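Local structure of aminotransferase TlmJ (Streptoalloteichus hindustanus, 5UID) at residues A[323-335]-A[348-360]. The protein is probably a pyridoxal 5'-phosphate-dependent aminotransferase of the DegT/DnrJ/EryC1 family that transfers amino groups in natural-product biosynthesis. Numbering follows the deposited sequence. Where two conformers were deposited one is given.
Sequences GVYTTFRYAPLHL and AERAAEETLCLPL. With SO4 (sulfate ion), chain E.
A single antiparallel bridge, the hydrogen-bonded pair Thr327 and Cys357, fastens segment 323-335 to strand 355-358, which pairs with strand 303-306 as well. Cys357 N bonds Thr327 O (2.9 Å), nearly in line with the carbonyl; the return bond from Thr327 N to Cys357 O is weak. Thr326 brings CB against Cys357 O (3.5 Å) and OG1 against Leu356 CD1 (3.6 Å), the Thr326 and Leu356 side chains crossing at about a right angle. With CG anti to the backbone N (chi1 171°), the Phe328 ring reaches the end of helix 346-354, bringing CZ to Ala352 CA (3.6 Å) and CE1 to Thr355 CB (3.7 Å). Ala352 CB also meets Pro332 CD. Farther along, His334 NE2 donates to the anti lone pair of Glu349 OE2 (3.1 Å), ring and carboxylate 13° apart, while His334 ND1 bonds Ser84. Beside the bridge, Thr327 OG1 and Arg329 hold a sulfate, probably from the crystallisation liquor; Arg329 NH1 bonds its O3 (2.9 Å). Trp234 of the second subunit packs on both residues. Tyr330, after a cis peptide bond, bonds O3 of the modified lysine at position 187. Bonds at both nitrogens fix the imidazole's rotation, and the bridge anchors a loop reaching the cofactor site.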
ATOM      1  N   GLY A 323       2.589 -32.354  10.753  1.00 39.44           N
ATOM      2  CA  GLY A 323       3.408 -31.477   9.945  1.00 41.65           C
ATOM      3  C   GLY A 323       2.817 -31.088   8.610  1.00 40.85           C
ATOM      4  O   GLY A 323       3.573 -30.744   7.695  1.00 44.87           O
ATOM      5  N   VAL A 324       1.495 -31.123   8.463  1.00 31.44           N
ATOM      6  CA  VAL A 324       0.828 -30.762   7.215  1.00 31.07           C
ATOM      7  C   VAL A 324      -0.163 -29.651   7.539  1.00 33.87           C
ATOM      8  O   VAL A 324      -1.224 -29.904   8.117  1.00 33.56           O
ATOM      9  CB  VAL A 324       0.134 -31.962   6.558  1.00 29.39           C
ATOM     10  CG1 VAL A 324      -0.683 -31.510   5.353  1.00 27.76           C
ATOM     11  CG2 VAL A 324       1.161 -33.008   6.149  1.00 34.14           C
ATOM     12  N   TYR A 325       0.163 -28.422   7.159  0.53 34.78           N
ATOM     13  CA  TYR A 325      -0.737 -27.310   7.413  0.53 34.20           C
ATOM     14  C   TYR A 325      -1.909 -27.345   6.440  0.53 31.52           C
ATOM     15  O   TYR A 325      -1.745 -27.650   5.254  0.53 30.54           O
ATOM     16  CB  TYR A 325       0.007 -25.981   7.301  0.53 36.10           C
ATOM     17  CG  TYR A 325      -0.744 -24.823   7.909  0.53 35.83           C
ATOM     18  CD1 TYR A 325      -0.777 -24.640   9.285  0.53 38.33           C
ATOM     19  CD2 TYR A 325      -1.427 -23.919   7.111  0.53 30.60           C
ATOM     20  CE1 TYR A 325      -1.465 -23.580   9.848  0.53 37.49           C
ATOM     21  CE2 TYR A 325      -2.118 -22.859   7.660  0.53 29.52           C
ATOM     22  CZ  TYR A 325      -2.136 -22.691   9.027  0.53 31.80           C
ATOM     23  OH  TYR A 325      -2.824 -21.633   9.573  0.53 32.98           O
ATOM     24  N   THR A 326      -3.101 -27.059   6.959  1.00 27.37           N
ATOM     25  CA  THR A 326      -4.313 -26.944   6.156  1.00 30.53           C
ATOM     26  C   THR A 326      -5.088 -25.732   6.650  1.00 32.65           C
ATOM     27  O   THR A 326      -4.850 -25.232   7.752  1.00 29.07           O
ATOM     28  CB  THR A 326      -5.219 -28.186   6.224  1.00 34.90           C
ATOM     29  OG1 THR A 326      -5.561 -28.469   7.586  1.00 36.21           O
ATOM     30  CG2 THR A 326      -4.552 -29.396   5.589  1.00 37.16           C
ATOM     31  N   THR A 327      -6.024 -25.265   5.829  1.00 27.27           N
ATOM     32  CA  THR A 327      -6.858 -24.127   6.190  1.00 37.07           C
ATOM     33  C   THR A 327      -8.107 -24.149   5.320  1.00 30.71           C
ATOM     34  O   THR A 327      -8.282 -25.026   4.470  1.00 32.22           O
ATOM     35  CB  THR A 327      -6.103 -22.803   6.034  1.00 35.86           C
ATOM     36  OG1 THR A 327      -6.906 -21.731   6.548  1.00 35.84           O
ATOM     37  CG2 THR A 327      -5.793 -22.531   4.567  1.00 31.27           C
ATOM     38  N   PHE A 328      -8.983 -23.171   5.543  1.00 30.79           N
ATOM     39  CA  PHE A 328     -10.162 -22.982   4.709  1.00 32.49           C
ATOM     40  C   PHE A 328     -10.222 -21.546   4.216  1.00 28.14           C
ATOM     41  O   PHE A 328     -10.042 -20.606   4.998  1.00 35.02           O
ATOM     42  CB  PHE A 328     -11.455 -23.323   5.457  1.00 28.33           C
ATOM     43  CG  PHE A 328     -12.698 -22.942   4.701  1.00 35.21           C
ATOM     44  CD1 PHE A 328     -13.140 -23.712   3.638  1.00 35.86           C
ATOM     45  CD2 PHE A 328     -13.415 -21.804   5.044  1.00 34.97           C
ATOM     46  CE1 PHE A 328     -14.279 -23.361   2.933  1.00 37.82           C
ATOM     47  CE2 PHE A 328     -14.552 -21.447   4.344  1.00 32.65           C
ATOM     48  CZ  PHE A 328     -14.986 -22.227   3.288  1.00 35.15           C
ATOM     49  N   ARG A 329     -10.468 -21.388   2.918  1.00 30.78           N
ATOM     50  CA  ARG A 329     -10.794 -20.115   2.295  1.00 30.25           C
ATOM     51  C   ARG A 329     -12.036 -20.323   1.442  1.00 31.85           C
ATOM     52  O   ARG A 329     -12.198 -21.386   0.837  1.00 37.61           O
ATOM     53  CB  ARG A 329      -9.644 -19.600   1.417  1.00 38.17           C
ATOM     54  CG  ARG A 329      -8.328 -19.378   2.142  1.00 40.08           C
ATOM     55  CD  ARG A 329      -8.381 -18.150   3.031  1.00 38.12           C
ATOM     56  NE  ARG A 329      -7.058 -17.807   3.544  1.00 35.22           N
ATOM     57  CZ  ARG A 329      -6.540 -18.313   4.656  1.00 34.16           C
ATOM     58  NH1 ARG A 329      -5.327 -17.947   5.051  1.00 34.96           N
ATOM     59  NH2 ARG A 329      -7.235 -19.185   5.374  1.00 28.07           N
ATOM     60  N   TYR A 330     -12.926 -19.333   1.410  1.00 26.79           N
ATOM     61  CA  TYR A 330     -12.850 -18.132   2.234  1.00 27.73           C
ATOM     62  C   TYR A 330     -13.994 -18.173   3.231  1.00 29.97           C
ATOM     63  O   TYR A 330     -15.104 -18.575   2.878  1.00 31.03           O
ATOM     64  CB  TYR A 330     -12.931 -16.865   1.372  1.00 25.67           C
ATOM     65  CG  TYR A 330     -11.818 -16.746   0.357  1.00 25.39           C
ATOM     66  CD1 TYR A 330     -11.913 -17.365  -0.883  1.00 25.30           C
ATOM     67  CD2 TYR A 330     -10.668 -16.021   0.641  1.00 26.31           C
ATOM     68  CE1 TYR A 330     -10.894 -17.267  -1.812  1.00 24.38           C
ATOM     69  CE2 TYR A 330      -9.642 -15.916  -0.283  1.00 20.10           C
ATOM     70  CZ  TYR A 330      -9.759 -16.541  -1.506  1.00 28.56           C
ATOM     71  OH  TYR A 330      -8.740 -16.438  -2.426  1.00 25.96           O
ATOM     72  N   ALA A 331     -13.724 -17.769   4.468  1.00 32.85           N
ATOM     73  CA  ALA A 331     -14.738 -17.817   5.510  1.00 30.83           C
ATOM     74  C   ALA A 331     -16.011 -17.127   5.030  1.00 31.66           C
ATOM     75  O   ALA A 331     -15.940 -16.056   4.412  1.00 25.45           O
ATOM     76  CB  ALA A 331     -14.222 -17.152   6.789  1.00 27.55           C
ATOM     77  N   PRO A 332     -17.182 -17.716   5.264  1.00 31.28           N
ATOM     78  CA  PRO A 332     -18.423 -17.143   4.722  1.00 26.53           C
ATOM     79  C   PRO A 332     -18.726 -15.792   5.350  1.00 25.72           C
ATOM     80  O   PRO A 332     -18.981 -15.687   6.552  1.00 28.69           O
ATOM     81  CB  PRO A 332     -19.481 -18.190   5.078  1.00 34.37           C
ATOM     82  CG  PRO A 332     -18.918 -18.916   6.253  1.00 37.91           C
ATOM     83  CD  PRO A 332     -17.426 -18.929   6.062  1.00 33.53           C
ATOM     84  N   LEU A 333     -18.694 -14.747   4.519  1.00 25.68           N
ATOM     85  CA  LEU A 333     -18.871 -13.388   5.017  1.00 27.09           C
ATOM     86  C   LEU A 333     -20.304 -13.102   5.439  1.00 32.75           C
ATOM     87  O   LEU A 333     -20.525 -12.194   6.249  1.00 32.38           O
ATOM     88  CB  LEU A 333     -18.422 -12.390   3.953  1.00 23.67           C
ATOM     89  CG  LEU A 333     -16.926 -12.406   3.632  1.00 28.60           C
ATOM     90  CD1 LEU A 333     -16.610 -11.423   2.518  1.00 33.00           C
ATOM     91  CD2 LEU A 333     -16.121 -12.095   4.885  1.00 22.25           C
ATOM     92  N   HIS A 334     -21.281 -13.854   4.927  1.00 29.54           N
ATOM     93  CA  HIS A 334     -22.659 -13.625   5.335  1.00 31.07           C
ATOM     94  C   HIS A 334     -22.913 -14.030   6.779  1.00 39.52           C
ATOM     95  O   HIS A 334     -24.002 -13.761   7.296  1.00 42.18           O
ATOM     96  CB  HIS A 334     -23.624 -14.364   4.403  1.00 31.83           C
ATOM     97  CG  HIS A 334     -23.803 -15.813   4.732  1.00 33.34           C
ATOM     98  ND1 HIS A 334     -22.870 -16.772   4.403  1.00 31.02           N
ATOM     99  CD2 HIS A 334     -24.819 -16.469   5.343  1.00 28.59           C
ATOM    100  CE1 HIS A 334     -23.298 -17.956   4.806  1.00 33.44           C
ATOM    101  NE2 HIS A 334     -24.478 -17.799   5.378  1.00 35.82           N
ATOM    102  N   LEU A 335     -21.940 -14.657   7.438  1.00 37.54           N
ATOM    103  CA  LEU A 335     -22.023 -14.964   8.857  1.00 36.87           C
ATOM    104  C   LEU A 335     -21.231 -13.986   9.715  1.00 39.15           C
ATOM    105  O   LEU A 335     -21.186 -14.150  10.938  1.00 41.04           O
ATOM    106  CB  LEU A 335     -21.540 -16.394   9.118  1.00 29.52           C
ATOM    107  CG  LEU A 335     -22.310 -17.490   8.374  1.00 30.16           C
ATOM    108  CD1 LEU A 335     -21.769 -18.871   8.723  1.00 34.80           C
ATOM    109  CD2 LEU A 335     -23.796 -17.403   8.671  1.00 33.44           C
ATOM    110  N   ALA A 348     -23.022 -21.938   0.837  1.00 34.18           N
ATOM    111  CA  ALA A 348     -21.818 -21.416   1.475  1.00 28.36           C
ATOM    112  C   ALA A 348     -21.668 -21.946   2.895  1.00 30.71           C
ATOM    113  O   ALA A 348     -20.548 -22.209   3.349  1.00 28.50           O
ATOM    114  CB  ALA A 348     -21.844 -19.887   1.468  1.00 23.54           C
ATOM    115  N   GLU A 349     -22.783 -22.109   3.610  1.00 31.48           N
ATOM    116  CA  GLU A 349     -22.726 -22.637   4.969  1.00 34.27           C
ATOM    117  C   GLU A 349     -22.214 -24.071   4.973  1.00 37.96           C
ATOM    118  O   GLU A 349     -21.342 -24.429   5.773  1.00 41.51           O
ATOM    119  CB  GLU A 349     -24.108 -22.551   5.622  1.00 37.60           C
ATOM    120  CG  GLU A 349     -24.582 -21.125   5.874  1.00 41.90           C
ATOM    121  CD  GLU A 349     -26.057 -21.042   6.235  1.00 44.94           C
ATOM    122  OE1 GLU A 349     -26.661 -22.094   6.528  1.00 49.60           O
ATOM    123  OE2 GLU A 349     -26.612 -19.922   6.221  1.00 42.59           O
ATOM    124  N   ARG A 350     -22.746 -24.906   4.077  1.00 37.64           N
ATOM    125  CA  ARG A 350     -22.273 -26.283   3.971  1.00 41.78           C
ATOM    126  C   ARG A 350     -20.807 -26.333   3.552  1.00 43.33           C
ATOM    127  O   ARG A 350     -20.028 -27.133   4.083  1.00 42.07           O
ATOM    128  CB  ARG A 350     -23.142 -27.057   2.980  1.00 37.93           C
ATOM    129  CG  ARG A 350     -22.636 -28.453   2.668  1.00 40.66           C
ATOM    130  CD  ARG A 350     -23.479 -29.119   1.596  1.00 43.44           C
ATOM    131  NE  ARG A 350     -22.947 -30.423   1.216  1.00 49.54           N
ATOM    132  CZ  ARG A 350     -23.465 -31.193   0.265  1.00 59.68           C
ATOM    133  NH1 ARG A 350     -24.535 -30.791  -0.408  1.00 61.96           N
ATOM    134  NH2 ARG A 350     -22.914 -32.367  -0.014  1.00 63.45           N
ATOM    135  N   ALA A 351     -20.414 -25.481   2.601  1.00 35.79           N
ATOM    136  CA  ALA A 351     -19.032 -25.473   2.139  1.00 32.03           C
ATOM    137  C   ALA A 351     -18.074 -25.084   3.258  1.00 32.17           C
ATOM    138  O   ALA A 351     -16.965 -25.623   3.351  1.00 33.64           O
ATOM    139  CB  ALA A 351     -18.883 -24.524   0.949  1.00 26.88           C
ATOM    140  N   ALA A 352     -18.488 -24.158   4.126  1.00 29.80           N
ATOM    141  CA  ALA A 352     -17.630 -23.728   5.223  1.00 28.71           C
ATOM    142  C   ALA A 352     -17.410 -24.823   6.258  1.00 34.49           C
ATOM    143  O   ALA A 352     -16.411 -24.782   6.985  1.00 38.20           O
ATOM    144  CB  ALA A 352     -18.219 -22.489   5.898  1.00 25.34           C
ATOM    145  N   GLU A 353     -18.314 -25.798   6.347  1.00 35.10           N
ATOM    146  CA  GLU A 353     -18.181 -26.872   7.320  1.00 38.23           C
ATOM    147  C   GLU A 353     -17.561 -28.138   6.750  1.00 36.77           C
ATOM    148  O   GLU A 353     -17.118 -28.992   7.525  1.00 42.86           O
ATOM    149  CB  GLU A 353     -19.549 -27.222   7.915  1.00 41.03           C
ATOM    150  CG  GLU A 353     -20.109 -26.175   8.856  1.00 53.37           C
ATOM    151  CD  GLU A 353     -21.482 -26.548   9.378  1.00 67.61           C
ATOM    152  OE1 GLU A 353     -22.457 -26.470   8.601  1.00 71.38           O
ATOM    153  OE2 GLU A 353     -21.583 -26.933  10.562  1.00 74.10           O
ATOM    154  N   GLU A 354     -17.509 -28.280   5.426  1.00 32.21           N
ATOM    155  CA  GLU A 354     -17.100 -29.530   4.807  1.00 35.54           C
ATOM    156  C   GLU A 354     -15.825 -29.438   3.983  1.00 31.67           C
ATOM    157  O   GLU A 354     -15.308 -30.480   3.565  1.00 34.90           O
ATOM    158  CB  GLU A 354     -18.225 -30.071   3.911  1.00 39.60           C
ATOM    159  CG  GLU A 354     -19.500 -30.415   4.664  1.00 43.60           C
ATOM    160  CD  GLU A 354     -20.580 -30.974   3.757  1.00 46.13           C
ATOM    161  OE1 GLU A 354     -20.391 -30.954   2.522  1.00 44.15           O
ATOM    162  OE2 GLU A 354     -21.618 -31.435   4.279  1.00 48.04           O
ATOM    163  N   THR A 355     -15.300 -28.242   3.743  1.00 29.85           N
ATOM    164  CA  THR A 355     -14.182 -28.060   2.830  1.00 31.30           C
ATOM    165  C   THR A 355     -12.887 -27.859   3.604  1.00 30.15           C
ATOM    166  O   THR A 355     -12.865 -27.193   4.643  1.00 26.18           O
ATOM    167  CB  THR A 355     -14.426 -26.866   1.904  1.00 35.18           C
ATOM    168  OG1 THR A 355     -15.760 -26.929   1.385  1.00 34.39           O
ATOM    169  CG2 THR A 355     -13.443 -26.878   0.744  1.00 32.87           C
ATOM    170  N   LEU A 356     -11.810 -28.451   3.092  1.00 29.46           N
ATOM    171  CA  LEU A 356     -10.472 -28.267   3.631  1.00 23.64           C
ATOM    172  C   LEU A 356      -9.511 -28.110   2.465  1.00 29.18           C
ATOM    173  O   LEU A 356      -9.572 -28.879   1.500  1.00 32.63           O
ATOM    174  CB  LEU A 356     -10.054 -29.449   4.513  1.00 28.52           C
ATOM    175  CG  LEU A 356      -8.777 -29.254   5.335  1.00 31.24           C
ATOM    176  CD1 LEU A 356      -8.992 -28.189   6.399  1.00 33.42           C
ATOM    177  CD2 LEU A 356      -8.320 -30.563   5.962  1.00 31.65           C
ATOM    178  N   CYS A 357      -8.636 -27.113   2.547  1.00 27.74           N
ATOM    179  CA  CYS A 357      -7.679 -26.815   1.491  1.00 26.17           C
ATOM    180  C   CYS A 357      -6.324 -27.421   1.835  1.00 27.58           C
ATOM    181  O   CYS A 357      -5.780 -27.165   2.914  1.00 32.72           O
ATOM    182  CB  CYS A 357      -7.553 -25.305   1.289  1.00 31.92           C
ATOM    183  SG  CYS A 357      -9.115 -24.493   0.878  1.00 36.10           S
ATOM    184  N   LEU A 358      -5.784 -28.218   0.914  1.00 25.89           N
ATOM    185  CA  LEU A 358      -4.515 -28.909   1.083  1.00 28.82           C
ATOM    186  C   LEU A 358      -3.378 -28.097   0.481  1.00 28.00           C
ATOM    187  O   LEU A 358      -3.596 -27.268  -0.408  1.00 25.59           O
ATOM    188  CB  LEU A 358      -4.577 -30.286   0.423  1.00 29.79           C
ATOM    189  CG  LEU A 358      -5.719 -31.215   0.833  1.00 26.87           C
ATOM    190  CD1 LEU A 358      -5.554 -32.566   0.156  1.00 21.91           C
ATOM    191  CD2 LEU A 358      -5.794 -31.369   2.345  1.00 24.90           C
ATOM    192  N   PRO A 359      -2.147 -28.310   0.951  1.00 32.48           N
ATOM    193  CA  PRO A 359      -1.001 -27.579   0.394  1.00 34.41           C
ATOM    194  C   PRO A 359      -0.915 -27.712  -1.120  1.00 27.77           C
ATOM    195  O   PRO A 359      -0.963 -28.813  -1.672  1.00 28.12           O
ATOM    196  CB  PRO A 359       0.198 -28.238   1.083  1.00 39.40           C
ATOM    197  CG  PRO A 359      -0.346 -28.736   2.375  1.00 39.36           C
ATOM    198  CD  PRO A 359      -1.753 -29.175   2.079  1.00 35.52           C
ATOM    199  N   LEU A 360      -0.790 -26.570  -1.797  1.00 31.80           N
ATOM    200  CA  LEU A 360      -0.679 -26.553  -3.255  1.00 26.17           C
ATOM    201  C   LEU A 360       0.120 -25.313  -3.647  1.00 26.68           C
ATOM    202  O   LEU A 360      -0.409 -24.198  -3.613  1.00 27.81           O
ATOM    203  CB  LEU A 360      -2.051 -26.563  -3.910  1.00 24.98           C
ATOM    204  CG  LEU A 360      -2.051 -26.497  -5.440  1.00 24.20           C
ATOM    205  CD1 LEU A 360      -1.312 -27.690  -6.027  1.00 23.81           C
ATOM    206  CD2 LEU A 360      -3.475 -26.420  -5.974  1.00 23.87           C
TER
HETATM  207  S   SO4 E 401      -4.965 -19.327   8.409  1.00 74.60           S
HETATM  208  O1  SO4 E 401      -4.863 -20.781   8.324  1.00 79.09           O
HETATM  209  O2  SO4 E 401      -6.308 -18.906   8.019  1.00 72.26           O
HETATM  210  O3  SO4 E 401      -3.982 -18.721   7.515  1.00 73.30           O
HETATM  211  O4  SO4 E 401      -4.703 -18.906   9.783  1.00 75.66           O